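Local coordinates for protein 2-hydroxyisocaproyl-CoA dehydratase activator (Clostridium difficile, PDB 4EHU) that hydrolyses ATP as it passes one electron from its [4Fe-4S] cluster to 2-hydroxyisocaproyl-CoA dehydratase, activating that enzyme for the reductive branch of leucine fermentation, at residues Gly15-Asn20 with Glu44-Lys49; Ala137-Val142 with Phe167-Val172; Ser149-Ser154 with Ile222-Ala227; Arg196-Val201 with Ala227-Thr232. All coordinates share one frame; numbering follows the deposited sequence. Where two conformers were deposited one is given.

Contact 1: Gly15-Asn20 with Glu44-Lys49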
# COMPACT_ATOMS: atom_id res chain seq x y z
N GLY A 15 -26.77 5.46 -7.50
CA GLY A 15 -27.88 6.39 -7.62
C GLY A 15 -29.14 5.85 -6.97
O GLY A 15 -29.39 4.65 -6.97
N VAL A 16 -29.94 6.76 -6.41
CA VAL A 16 -31.24 6.40 -5.83
C VAL A 16 -32.25 7.45 -6.25
O VAL A 16 -31.93 8.64 -6.24
CB VAL A 16 -31.17 6.41 -4.28
CG1 VAL A 16 -32.57 6.34 -3.69
CG2 VAL A 16 -30.30 5.23 -3.77
N ILE A 17 -33.44 7.01 -6.66
CA ILE A 17 -34.58 7.91 -6.79
C ILE A 17 -35.53 7.62 -5.63
O ILE A 17 -35.92 6.46 -5.41
CB ILE A 17 -35.34 7.74 -8.13
CG1 ILE A 17 -34.44 8.14 -9.30
CG2 ILE A 17 -36.62 8.59 -8.13
CD1 ILE A 17 -35.10 8.04 -10.66
N LEU A 18 -35.87 8.66 -4.89
CA LEU A 18 -36.69 8.55 -3.69
C LEU A 18 -38.00 9.29 -3.92
O LEU A 18 -38.01 10.42 -4.43
CB LEU A 18 -35.94 9.18 -2.51
CG LEU A 18 -36.54 9.10 -1.11
CD1 LEU A 18 -36.48 7.67 -0.56
CD2 LEU A 18 -35.76 10.04 -0.20
N LYS A 19 -39.11 8.66 -3.54
CA LYS A 19 -40.43 9.24 -3.73
C LYS A 19 -40.94 9.79 -2.40
O LYS A 19 -41.01 9.05 -1.41
CB LYS A 19 -41.40 8.19 -4.26
CG LYS A 19 -42.76 8.74 -4.74
CD LYS A 19 -43.67 7.61 -5.19
CE LYS A 19 -45.04 8.14 -5.59
NZ LYS A 19 -45.92 7.06 -6.10
N ASN A 20 -41.29 11.07 -2.40
CA ASN A 20 -41.82 11.75 -1.22
C ASN A 20 -40.98 11.51 0.02
O ASN A 20 -41.50 11.39 1.13
CB ASN A 20 -43.26 11.32 -0.95
CG ASN A 20 -44.19 11.68 -2.09
OD1 ASN A 20 -45.04 10.89 -2.50
ND2 ASN A 20 -44.01 12.88 -2.62
N GLU A 44 -28.93 6.77 -16.76
CA GLU A 44 -29.67 6.06 -17.80
C GLU A 44 -30.52 4.95 -17.21
O GLU A 44 -31.66 4.76 -17.60
CB GLU A 44 -28.71 5.46 -18.83
CG GLU A 44 -27.97 6.48 -19.66
CD GLU A 44 -26.87 5.84 -20.49
OE1 GLU A 44 -26.91 4.61 -20.70
OE2 GLU A 44 -25.96 6.57 -20.93
N LYS A 45 -29.96 4.22 -16.25
CA LYS A 45 -30.65 3.06 -15.69
C LYS A 45 -31.76 3.46 -14.73
O LYS A 45 -32.82 2.84 -14.72
CB LYS A 45 -29.66 2.12 -15.01
CG LYS A 45 -28.71 1.46 -15.99
CD LYS A 45 -28.35 0.06 -15.55
CE LYS A 45 -27.60 -0.68 -16.64
NZ LYS A 45 -28.39 -0.76 -17.90
N LEU A 46 -31.53 4.49 -13.92
CA LEU A 46 -32.59 4.99 -13.05
C LEU A 46 -33.78 5.47 -13.87
O LEU A 46 -34.92 5.17 -13.53
CB LEU A 46 -32.07 6.14 -12.19
CG LEU A 46 -30.95 5.69 -11.25
CD1 LEU A 46 -30.34 6.91 -10.57
CD2 LEU A 46 -31.46 4.69 -10.23
N TYR A 47 -33.50 6.21 -14.94
CA TYR A 47 -34.53 6.75 -15.82
C TYR A 47 -35.25 5.64 -16.58
O TYR A 47 -36.46 5.70 -16.77
CB TYR A 47 -33.93 7.75 -16.80
CG TYR A 47 -33.48 9.05 -16.17
CD1 TYR A 47 -34.22 9.64 -15.15
CD2 TYR A 47 -32.32 9.68 -16.58
CE1 TYR A 47 -33.81 10.83 -14.56
CE2 TYR A 47 -31.90 10.86 -16.00
CZ TYR A 47 -32.65 11.43 -14.99
OH TYR A 47 -32.22 12.62 -14.43
N GLY A 48 -34.49 4.64 -17.02
CA GLY A 48 -35.06 3.53 -17.74
C GLY A 48 -36.01 2.72 -16.87
O GLY A 48 -37.11 2.36 -17.29
N LYS A 49 -35.58 2.46 -15.64
CA LYS A 49 -36.38 1.68 -14.70
C LYS A 49 -37.68 2.38 -14.38
O LYS A 49 -38.75 1.76 -14.36
CB LYS A 49 -35.61 1.47 -13.39
CG LYS A 49 -34.36 0.63 -13.50
CD LYS A 49 -33.80 0.36 -12.11
CE LYS A 49 -32.38 -0.17 -12.16
NZ LYS A 49 -32.08 -0.98 -10.94

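Contact 2: Ala137-Val142 with Phe167-Val172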
# COMPACT_ATOMS: atom_id res chain seq x y z
N ALA A 137 -8.64 -10.80 -5.11
CA ALA A 137 -9.62 -11.59 -5.87
C ALA A 137 -9.05 -11.94 -7.24
O ALA A 137 -9.23 -13.05 -7.74
CB ALA A 137 -10.93 -10.81 -6.01
N LYS A 138 -8.34 -10.98 -7.84
CA LYS A 138 -7.73 -11.17 -9.15
C LYS A 138 -6.66 -12.26 -9.09
O LYS A 138 -6.58 -13.11 -9.97
CB LYS A 138 -7.12 -9.86 -9.65
CG LYS A 138 -6.54 -9.90 -11.05
CD LYS A 138 -5.96 -8.54 -11.42
CE LYS A 138 -5.50 -8.48 -12.87
NZ LYS A 138 -4.94 -7.13 -13.23
N ILE A 139 -5.87 -12.25 -8.03
CA ILE A 139 -4.77 -13.21 -7.91
C ILE A 139 -5.25 -14.63 -7.67
O ILE A 139 -4.69 -15.59 -8.22
CB ILE A 139 -3.84 -12.82 -6.76
CG1 ILE A 139 -3.30 -11.42 -7.01
CG2 ILE A 139 -2.69 -13.81 -6.64
CD1 ILE A 139 -2.68 -10.82 -5.80
N ILE A 140 -6.29 -14.79 -6.85
CA ILE A 140 -6.80 -16.12 -6.56
C ILE A 140 -7.85 -16.54 -7.59
O ILE A 140 -8.35 -17.66 -7.56
CB ILE A 140 -7.38 -16.20 -5.13
CG1 ILE A 140 -8.61 -15.30 -5.00
CG2 ILE A 140 -6.32 -15.80 -4.10
CD1 ILE A 140 -9.30 -15.45 -3.66
N GLU A 141 -8.14 -15.64 -8.52
CA GLU A 141 -9.03 -15.89 -9.65
C GLU A 141 -10.45 -16.28 -9.24
O GLU A 141 -11.00 -17.27 -9.70
CB GLU A 141 -8.41 -16.93 -10.59
CG GLU A 141 -7.05 -16.47 -11.09
CD GLU A 141 -6.42 -17.44 -12.07
OE1 GLU A 141 -6.88 -18.59 -12.16
OE2 GLU A 141 -5.45 -17.03 -12.76
N VAL A 142 -11.05 -15.47 -8.37
CA VAL A 142 -12.48 -15.56 -8.12
C VAL A 142 -13.04 -14.15 -8.14
O VAL A 142 -12.31 -13.19 -7.95
CB VAL A 142 -12.78 -16.22 -6.77
CG1 VAL A 142 -12.14 -17.60 -6.70
CG2 VAL A 142 -12.31 -15.34 -5.64
N PHE A 167 3.03 -6.60 -0.18
CA PHE A 167 3.67 -7.74 0.48
C PHE A 167 2.68 -8.88 0.75
O PHE A 167 3.04 -10.05 0.67
CB PHE A 167 4.35 -7.30 1.79
CG PHE A 167 5.51 -6.36 1.59
CD1 PHE A 167 6.39 -6.53 0.53
CD2 PHE A 167 5.71 -5.30 2.46
CE1 PHE A 167 7.47 -5.66 0.35
CE2 PHE A 167 6.78 -4.42 2.28
CZ PHE A 167 7.67 -4.60 1.22
N ALA A 168 1.43 -8.54 1.05
CA ALA A 168 0.42 -9.56 1.32
C ALA A 168 0.14 -10.35 0.04
O ALA A 168 -0.09 -11.55 0.08
CB ALA A 168 -0.87 -8.92 1.85
N GLU A 169 0.15 -9.66 -1.10
CA GLU A 169 -0.07 -10.34 -2.37
C GLU A 169 0.98 -11.44 -2.59
O GLU A 169 0.66 -12.54 -3.05
CB GLU A 169 -0.01 -9.34 -3.53
CG GLU A 169 0.07 -10.01 -4.88
CD GLU A 169 -0.15 -9.04 -6.04
OE1 GLU A 169 -0.12 -7.82 -5.81
OE2 GLU A 169 -0.38 -9.51 -7.17
N SER A 170 2.24 -11.15 -2.28
CA SER A 170 3.27 -12.19 -2.38
C SER A 170 2.99 -13.38 -1.46
O SER A 170 3.24 -14.52 -1.83
CB SER A 170 4.63 -11.60 -2.07
OG SER A 170 5.01 -10.69 -3.08
N GLU A 171 2.48 -13.12 -0.26
CA GLU A 171 2.14 -14.24 0.64
C GLU A 171 1.02 -15.08 0.07
O GLU A 171 1.05 -16.29 0.18
CB GLU A 171 1.75 -13.78 2.05
CG GLU A 171 2.91 -13.11 2.78
CD GLU A 171 2.57 -12.74 4.22
OE1 GLU A 171 2.18 -13.63 5.00
OE2 GLU A 171 2.68 -11.54 4.55
N VAL A 172 0.03 -14.44 -0.54
CA VAL A 172 -1.12 -15.14 -1.10
C VAL A 172 -0.68 -15.97 -2.30
O VAL A 172 -1.09 -17.11 -2.46
CB VAL A 172 -2.25 -14.14 -1.48
CG1 VAL A 172 -3.32 -14.80 -2.35
CG2 VAL A 172 -2.89 -13.57 -0.22

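Contact 3: Ser149-Ser154 with Ile222-Ala227. With ACT (acetate ion), chain I.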
# COMPACT_ATOMS: atom_id res chain seq x y z
N SER A 149 -18.97 -16.06 0.41
CA SER A 149 -19.51 -17.41 0.46
C SER A 149 -18.36 -18.42 0.56
O SER A 149 -18.45 -19.42 1.28
CB SER A 149 -20.38 -17.67 -0.77
OG SER A 149 -20.78 -19.03 -0.85
N ILE A 150 -17.28 -18.16 -0.17
CA ILE A 150 -16.14 -19.08 -0.15
C ILE A 150 -15.58 -19.16 1.26
O ILE A 150 -15.28 -20.25 1.76
CB ILE A 150 -15.07 -18.64 -1.15
CG1 ILE A 150 -15.54 -18.98 -2.56
CG2 ILE A 150 -13.72 -19.33 -0.84
CD1 ILE A 150 -14.78 -18.25 -3.66
N SER A 151 -15.44 -18.00 1.91
CA SER A 151 -14.78 -17.93 3.21
C SER A 151 -15.57 -18.69 4.29
O SER A 151 -14.99 -19.15 5.27
CB SER A 151 -14.58 -16.46 3.63
OG SER A 151 -15.82 -15.86 3.91
N MET A 152 -16.89 -18.82 4.11
CA MET A 152 -17.70 -19.59 5.05
C MET A 152 -17.14 -20.99 5.27
O MET A 152 -17.34 -21.59 6.34
CB MET A 152 -19.14 -19.75 4.57
CG MET A 152 -19.87 -18.44 4.38
SD MET A 152 -21.54 -18.81 3.80
CE MET A 152 -22.32 -17.22 4.05
N ASN A 153 -16.51 -21.56 4.24
CA ASN A 153 -16.01 -22.94 4.34
C ASN A 153 -14.68 -23.07 5.07
O ASN A 153 -14.21 -24.18 5.29
CB ASN A 153 -15.86 -23.56 2.95
CG ASN A 153 -17.18 -23.70 2.24
OD1 ASN A 153 -18.19 -24.06 2.84
ND2 ASN A 153 -17.19 -23.41 0.94
N SER A 154 -14.06 -21.95 5.42
CA SER A 154 -12.76 -21.98 6.08
C SER A 154 -12.86 -22.60 7.47
O SER A 154 -13.74 -22.24 8.26
CB SER A 154 -12.20 -20.55 6.19
OG SER A 154 -11.01 -20.53 6.98
N ILE A 222 -16.25 -10.30 5.14
CA ILE A 222 -15.70 -9.12 5.79
C ILE A 222 -16.57 -8.73 6.98
O ILE A 222 -16.05 -8.38 8.04
CB ILE A 222 -15.59 -7.95 4.82
CG1 ILE A 222 -14.50 -8.25 3.77
CG2 ILE A 222 -15.29 -6.65 5.60
CD1 ILE A 222 -13.05 -8.21 4.30
N VAL A 223 -17.89 -8.78 6.82
CA VAL A 223 -18.77 -8.46 7.92
C VAL A 223 -18.51 -9.42 9.10
O VAL A 223 -18.35 -8.96 10.24
CB VAL A 223 -20.24 -8.50 7.50
CG1 VAL A 223 -21.15 -8.23 8.71
CG2 VAL A 223 -20.47 -7.43 6.40
N ARG A 224 -18.44 -10.72 8.84
CA ARG A 224 -18.21 -11.68 9.92
C ARG A 224 -16.85 -11.45 10.60
O ARG A 224 -16.75 -11.49 11.83
CB ARG A 224 -18.27 -13.12 9.40
CG ARG A 224 -19.67 -13.56 9.04
CD ARG A 224 -19.70 -15.06 8.72
NE ARG A 224 -18.81 -15.43 7.63
CZ ARG A 224 -19.12 -15.39 6.33
NH1 ARG A 224 -20.33 -14.99 5.96
NH2 ARG A 224 -18.22 -15.75 5.42
N ALA A 225 -15.80 -11.21 9.81
CA ALA A 225 -14.47 -10.98 10.37
C ALA A 225 -14.46 -9.70 11.20
O ALA A 225 -13.83 -9.65 12.26
CB ALA A 225 -13.44 -10.92 9.26
N MET A 226 -15.12 -8.65 10.70
CA MET A 226 -15.20 -7.42 11.48
C MET A 226 -15.91 -7.61 12.79
O MET A 226 -15.44 -7.12 13.81
CB MET A 226 -15.92 -6.32 10.68
CG MET A 226 -15.00 -5.71 9.67
SD MET A 226 -13.69 -4.64 10.39
CE MET A 226 -14.62 -3.40 11.25
N ALA A 227 -17.05 -8.29 12.79
CA ALA A 227 -17.82 -8.45 14.01
C ALA A 227 -16.96 -9.23 15.02
O ALA A 227 -17.00 -8.96 16.22
CB ALA A 227 -19.12 -9.18 13.74
C ACT I . -15.55 -16.95 7.76
O ACT I . -15.73 -16.10 6.85
OXT ACT I . -16.58 -17.38 8.36
CH3 ACT I . -14.18 -17.43 8.12

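Contact 4: Arg196-Val201 with Ala227-Thr232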
# COMPACT_ATOMS: atom_id res chain seq x y z
N ARG A 196 -7.27 -4.28 10.03
CA ARG A 196 -6.88 -2.90 9.76
C ARG A 196 -8.01 -1.91 10.03
O ARG A 196 -7.76 -0.80 10.54
CB ARG A 196 -6.38 -2.77 8.33
CG ARG A 196 -5.98 -1.37 7.99
CD ARG A 196 -5.07 -1.34 6.79
NE ARG A 196 -4.96 0.04 6.33
CZ ARG A 196 -4.20 0.95 6.91
NH1 ARG A 196 -3.47 0.63 7.98
NH2 ARG A 196 -4.17 2.19 6.44
N VAL A 197 -9.24 -2.28 9.68
CA VAL A 197 -10.38 -1.38 9.91
C VAL A 197 -10.80 -1.46 11.37
O VAL A 197 -11.13 -0.44 11.97
CB VAL A 197 -11.52 -1.72 8.97
CG1 VAL A 197 -12.73 -0.80 9.21
CG2 VAL A 197 -11.03 -1.57 7.52
N SER A 198 -10.72 -2.65 11.98
CA SER A 198 -11.10 -2.75 13.39
C SER A 198 -10.21 -1.91 14.30
O SER A 198 -10.66 -1.45 15.34
CB SER A 198 -11.13 -4.20 13.89
OG SER A 198 -9.85 -4.77 13.87
N SER A 199 -8.95 -1.69 13.91
CA SER A 199 -8.07 -0.85 14.71
C SER A 199 -8.63 0.58 14.76
O SER A 199 -8.56 1.25 15.79
CB SER A 199 -6.66 -0.85 14.12
OG SER A 199 -5.83 0.09 14.78
N LEU A 200 -9.18 1.04 13.64
CA LEU A 200 -9.78 2.38 13.61
C LEU A 200 -11.00 2.42 14.52
O LEU A 200 -11.19 3.36 15.30
CB LEU A 200 -10.23 2.78 12.21
CG LEU A 200 -9.21 2.82 11.10
CD1 LEU A 200 -9.90 3.34 9.85
CD2 LEU A 200 -8.04 3.73 11.50
N VAL A 201 -11.85 1.40 14.41
CA VAL A 201 -13.04 1.35 15.24
C VAL A 201 -12.69 1.36 16.72
O VAL A 201 -13.31 2.05 17.51
CB VAL A 201 -13.85 0.06 14.93
CG1 VAL A 201 -15.02 -0.06 15.88
CG2 VAL A 201 -14.31 0.08 13.49
N ALA A 227 -17.05 -8.29 12.79
CA ALA A 227 -17.82 -8.45 14.01
C ALA A 227 -16.96 -9.23 15.02
O ALA A 227 -17.00 -8.96 16.22
CB ALA A 227 -19.12 -9.18 13.74
N ARG A 228 -16.19 -10.18 14.51
CA ARG A 228 -15.27 -10.94 15.35
C ARG A 228 -14.20 -10.02 15.95
O ARG A 228 -13.98 -10.02 17.17
CB ARG A 228 -14.61 -12.06 14.54
CG ARG A 228 -13.63 -12.93 15.33
CD ARG A 228 -12.82 -13.83 14.41
NE ARG A 228 -11.87 -13.02 13.63
CZ ARG A 228 -11.66 -13.12 12.32
NH1 ARG A 228 -12.32 -14.02 11.60
NH2 ARG A 228 -10.79 -12.30 11.71
N GLU A 229 -13.57 -9.21 15.10
CA GLU A 229 -12.45 -8.41 15.54
C GLU A 229 -12.88 -7.32 16.51
O GLU A 229 -12.13 -7.01 17.45
CB GLU A 229 -11.70 -7.80 14.35
CG GLU A 229 -10.98 -8.81 13.49
CD GLU A 229 -9.89 -9.58 14.24
OE1 GLU A 229 -9.23 -8.98 15.13
OE2 GLU A 229 -9.68 -10.77 13.91
N ILE A 230 -14.06 -6.74 16.32
CA ILE A 230 -14.52 -5.71 17.26
C ILE A 230 -15.36 -6.27 18.38
O ILE A 230 -15.80 -5.54 19.26
CB ILE A 230 -15.26 -4.55 16.55
CG1 ILE A 230 -16.64 -5.00 16.06
CG2 ILE A 230 -14.40 -4.00 15.43
CD1 ILE A 230 -17.48 -3.81 15.44
N ASN A 231 -15.58 -7.59 18.35
CA ASN A 231 -16.33 -8.26 19.42
C ASN A 231 -17.70 -7.61 19.65
O ASN A 231 -18.15 -7.46 20.78
CB ASN A 231 -15.52 -8.23 20.73
CG ASN A 231 -16.07 -9.17 21.79
OD1 ASN A 231 -16.66 -10.21 21.48
ND2 ASN A 231 -15.87 -8.82 23.06
N THR A 232 -18.36 -7.23 18.56
CA THR A 232 -19.66 -6.55 18.62
C THR A 232 -20.48 -7.00 17.42
O THR A 232 -19.91 -7.21 16.34
CB THR A 232 -19.46 -5.02 18.56
OG1 THR A 232 -18.53 -4.62 19.56
CG2 THR A 232 -20.76 -4.29 18.75
O HOH W 1 -8.86 -6.43 15.78

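Contact 1: Gly15-Asn20 with Glu44-Lys49
Leu46 of helix 38-50 drops its isobutyl group onto strand 13-19, covering the backbone of Gly15 and lying alongside Ile17. The strand and helix segments run at 34° to each other, their axes 9.0 Å apart at the closest. Both methyls of Leu46 work on the glycine: CD1 rests 3.9 Å from Gly15 CA, while CD2 stands 3.9 Å from Gly15 O. Gly15 has no side chain to hold the leucine off, so the branch settles directly on the main chain. The side chains of Ile17 and Leu46 pass each other from opposite directions. The long branch of Ile17 carries the touch, with CG1 anti to the carbonyl carbon (chi1 -65°) and the chain then extended, which brings CD1 to 3.9 Å from Leu46 CB. Met4 of strand 2-8 touches both side chains, and Leu52 closes on Ile17, so this part is buried, leucine and isoleucine carbon packed together and onto the glycine main chain.

Away from Leu46 the helix is looser: Glu44, Lys45 and Gly48 are exposed. At the margin, the ring of Tyr47 swings its end toward the strand but gets no nearer than 4.8 Å. Lys49 is exposed too, but its NZ makes a salt bridge to Glu28 and a hydrogen bond to Ser27 O, tying the helix to the neighbouring strand 23-30. A helix laid over a mixed five-stranded sheet of order 3-2-1-4-5, entered from strand 23-30 and leaving to strand 57-63, is the hallmark of the actin-type ATPase domain.

Contact 2: Ala137-Val142 with Phe167-Val172
Helices 130-140 and 165-177 come together with the CA atoms of Ile139 and Glu169 7.8 Å apart and those of Ile140 and Val172 at much the same distance. The first helix stops here in a Schellman motif: Glu141 takes positive phi, and Val142 N reaches back to Ala137 O at 3.1 Å.

Ile140 and Val172 make the sounder half of the packing, meeting methyl to methyl at 3.6 Å between Ile140 CG2 and Val172 CG1. Val172 CG1 lies anti to its own backbone N (chi1 167°), which throws it toward the first helix; Ile139 CG2 approaches the same methyl more loosely, at 4.4 Å. Ile182 and Val186 of helix 182-204 pack on Ile140, Ile185 and Ile189 on Val172, extending this apolar patch.

At the other half the long branch of Ile139 runs obliquely across the extended side chain of Glu169. The model puts Ile139 CD1 3.0 Å from Glu169 CG, too close for two carbons, so the exact placement of one of these ends is doubtful. The side chain of Glu169 is about 10 Å from the bound iron-sulfur cluster, one per dimer, and Ser170 on the next position bonds Arg131 of the second subunit. The firm touch is between the methyls of Ile140 and Val172, and no polar bond joins the two segments, so what holds them here is apolar packing.

Contact 3: Ser149-Ser154 with Ile222-Ala227
Arg224 sets out toward helix 147-151 and bends at its third torsion (chi3 -58°), which places the guanidinium beside Ser151, whose hydroxyl lies between its own backbone N and carbonyl carbon (chi1 69°). In this conformer, one of two deposited, Ser151 OG stands 2.8 Å from Arg224 NH2, at the guanidinium edge and near its plane; what the hydroxyl does here is correspondingly doubtful. Ser151 OG hydrogen-bonds to Gly148 O of its own helix, and Arg224 NH2 donates to that same carbonyl.

Met152 comes over one face of the guanidinium, its extended chain crossing the arginine at about a right angle. CG sits 3.3 Å from Arg224 NH2, and farther out Met152 CE reaches 3.5 Å from Arg224 NH1. A type I beta turn from Ser151 to Ser154 carries the methionine there as the chain leaves the helix. Arg224 belongs to helix 220-230, the connection of a beta-alpha-beta crossover between the parallel strands 210-213 and 234-235 of the second actin-type sheet; His190 of helix 182-204 touches both Ser151 and Ile222.

An acetate ion, probably from the crystallisation liquor, occupies the arginine edge, with its carboxylate carbon in the guanidinium plane. NH2 of Arg224 donates to acetate O at 2.9 Å (N-H...O 156°), and NE reaches both carboxylate oxygens, at 3.1 Å to OXT and 3.2 Å to O. In the same conformer Ser151 OG is 3.0 Å from acetate O.

Contact 4: Arg196-Val201 with Ala227-Thr232
Ser198 and Ile230, the two residues most covered here, pack where helix 182-204 meets the end of helix 220-230, the crossover helix of the second actin-type sheet. Their CA atoms are only 6.0 Å apart, a close approach that the small serine permits. Ile230 does its touching with one methyl: CG2 lies 3.6 Å from Ser198 CB and 4.0 Å from Val201 CG1, the valine crossing the isoleucine at about a right angle. Val201 also packs on Ile98 and Val107 of the sheet, so Ile230 is joined through it to the core.

Ser198 OG, set between its backbone N and carbonyl carbon (chi1 65°), bonds to Ala194 O one turn back and lies 3.6 Å from Glu229 CB. Both carboxylate oxygens of Glu229 have charged partners. Arg228 brings NE and NH2 to OE2, the NH2 bond of 2.9 Å using the anti lone pair, while Lys195 makes a salt bridge to OE1. Between the helices one water spends both protons as a bridge, 2.7 Å from Ser198 OG and 2.7 Å from Glu229 OE1.

How the contacts relate
Contact 1 stands apart, in the first sheet and about 35 Å centre to centre from contact 4, on the opposite side of the chain's centre. Both are buried, but contact 1 sets aliphatic side chains on each other and on strand backbone, with no polar bond between its segments, whereas contact 4 joins two helices and adds water and charge at its border. Contacts 2 and 3 are only partly buried: the first is largely hydrocarbon near the dimer interface, the second a polar meeting around an arginine. Contacts 3 and 4 share helix 220-230, and Met226 of contact 3 packs its CE 3.8 Å from Val197 CG1 of contact 4. Contacts 2 and 3 touch through Val142 and Ile150.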